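Local coordinates for DUF1904 domain-containing protein (Vibrio cholerae O1 biovar eltor str. N16961, PDB 1U9D) that is of unknown function but belongs to a family related to the MIF superfamily and is found as two subunits in the crystal, at residues G76-Q79 with Q80-D83. Numbering follows the deposited sequence.
Sequences GREQ and QTQD. With PO4 (phosphate ion), chain C.
Glu-78 O receives the backbone N-H of Gln-82 in a nearly straight bond (Gln-82 N to Glu-78 O 3.0 Å, 177° at the hydrogen), and one residue on, Asp-83 N reaches Gln-79 O over 2.9 Å. These two i to i+4 bonds start a helix whose N-cap position is Glu-78. A side-chain bond spans the same step: with CG anti to the backbone N (chi1 -171°) and the chain bent at chi2, Gln-79 curls along the first turn until its NE2 lies 2.9 Å from Asp-83 OD1, meeting the syn side somewhat out of the carboxylate plane. Glutamine has the reach and the N-H donor for this; Asp-83 suits because its short carboxylate, with CG beside the backbone N (chi1 -64°), turns back toward the preceding turn.

A phosphate ion, probably from the crystallisation liquor, sits beside the loop just before the helix. Its O2 is gripped twice, by Glu-78 N and by Arg-77 NE, each at 2.9 Å from that oxygen; O1 adds a weak bond to Glu-78 N. Arginine fits because its chain, bent at chi2 and chi3, folds NE against the anion, which lies at the guanidinium edge. Glu-78 OE2 is only 2.5 Å from phosphate O3, so one of the two acids is probably protonated and donates to the other. On the other flank a water bridges Arg-77 O and, weakly, Gln-82 OE1.

Packing is modest. Thr-81 sets its small branch methyl CG2 over one guanidinium face, 3.8 Å from Arg-77 NH2. At Gly-76 a CB would jam against the preceding carbonyl O.

This surface turn links strand 69-74 to helix 79-97; Arg-77 and Thr-81 both touch Leu-44 of helix 26-44, and Arg-77 NH2 and Glu-78 OE2 make weak bonds to Leu-97 and Asp-100 of the second subunit.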
loop_
_atom_site.group_PDB
_atom_site.type_symbol
_atom_site.label_atom_id
_atom_site.label_comp_id
_atom_site.label_asym_id
_atom_site.label_seq_id
_atom_site.Cartn_x
_atom_site.Cartn_y
_atom_site.Cartn_z
ATOM N N GLY A 76 -10.324 -7.686 4.437
ATOM C CA GLY A 76 -10.658 -6.419 5.051
ATOM C C GLY A 76 -9.629 -5.341 4.703
ATOM O O GLY A 76 -8.422 -5.585 4.620
ATOM N N ARG A 77 -10.145 -4.161 4.415
ATOM C CA ARG A 77 -9.370 -2.932 4.436
ATOM C C ARG A 77 -10.168 -1.935 5.286
ATOM O O ARG A 77 -11.359 -2.152 5.608
ATOM C CB ARG A 77 -9.182 -2.418 3.012
ATOM C CG ARG A 77 -8.327 -3.321 2.113
ATOM C CD ARG A 77 -6.840 -3.227 2.369
ATOM N NE ARG A 77 -6.328 -1.896 2.019
ATOM C CZ ARG A 77 -5.717 -1.561 0.898
ATOM N NH1 ARG A 77 -5.476 -2.434 -0.057
ATOM N NH2 ARG A 77 -5.318 -0.308 0.724
ATOM N N GLU A 78 -9.524 -0.839 5.671
ATOM C CA GLU A 78 -10.170 0.175 6.509
ATOM C C GLU A 78 -11.427 0.719 5.826
ATOM O O GLU A 78 -11.534 0.684 4.606
ATOM C CB GLU A 78 -9.188 1.333 6.780
ATOM C CG GLU A 78 -8.952 2.209 5.541
ATOM C CD GLU A 78 -7.784 3.175 5.698
ATOM O OE1 GLU A 78 -7.989 4.411 5.581
ATOM O OE2 GLU A 78 -6.653 2.709 5.953
ATOM N N GLN A 79 -12.369 1.234 6.612
ATOM C CA GLN A 79 -13.625 1.758 6.084
ATOM C C GLN A 79 -13.485 2.670 4.883
ATOM O O GLN A 79 -14.259 2.577 3.944
ATOM C CB GLN A 79 -14.382 2.543 7.158
ATOM C CG GLN A 79 -15.803 2.928 6.734
ATOM C CD GLN A 79 -16.759 1.740 6.712
ATOM O OE1 GLN A 79 -16.717 0.881 7.597
ATOM N NE2 GLN A 79 -17.589 1.674 5.695
ATOM N N GLN A 80 -12.531 3.599 4.930
ATOM C CA GLN A 80 -12.388 4.559 3.852
ATOM C C GLN A 80 -12.004 3.882 2.533
ATOM O O GLN A 80 -12.496 4.258 1.489
ATOM C CB GLN A 80 -11.339 5.625 4.195
ATOM C CG GLN A 80 -11.292 6.719 3.156
ATOM C CD GLN A 80 -12.677 7.234 2.837
ATOM O OE1 GLN A 80 -13.428 7.584 3.759
ATOM N NE2 GLN A 80 -13.040 7.266 1.541
ATOM N N THR A 81 -11.133 2.886 2.588
ATOM C CA THR A 81 -10.762 2.141 1.387
ATOM C C THR A 81 -11.926 1.319 0.851
ATOM O O THR A 81 -12.195 1.297 -0.354
ATOM C CB THR A 81 -9.565 1.279 1.701
ATOM O OG1 THR A 81 -8.502 2.137 2.141
ATOM C CG2 THR A 81 -9.003 0.587 0.452
ATOM N N GLN A 82 -12.606 0.647 1.764
ATOM C CA GLN A 82 -13.796 -0.127 1.448
ATOM C C GLN A 82 -14.814 0.759 0.734
ATOM O O GLN A 82 -15.387 0.391 -0.267
ATOM C CB GLN A 82 -14.360 -0.719 2.755
ATOM C CG GLN A 82 -15.632 -1.533 2.614
ATOM C CD GLN A 82 -16.103 -2.071 3.953
ATOM O OE1 GLN A 82 -15.565 -3.068 4.455
ATOM N NE2 GLN A 82 -17.083 -1.403 4.551
ATOM N N ASP A 83 -15.021 1.961 1.244
ATOM C CA ASP A 83 -15.937 2.895 0.606
ATOM C C ASP A 83 -15.541 3.237 -0.831
ATOM O O ASP A 83 -16.404 3.376 -1.692
ATOM C CB ASP A 83 -15.996 4.234 1.359
ATOM C CG ASP A 83 -16.558 4.137 2.762
ATOM O OD1 ASP A 83 -17.183 3.133 3.193
ATOM O OD2 ASP A 83 -16.403 5.106 3.551
HETATM P P PO4 C . -6.007 -0.756 5.391
HETATM O O1 PO4 C . -6.589 -1.739 6.374
HETATM O O2 PO4 C . -7.016 -0.307 4.370
HETATM O O3 PO4 C . -5.526 0.458 6.147
HETATM O O4 PO4 C . -4.865 -1.420 4.648
HETATM O O HOH W 1 -14.069 -1.712 6.420
#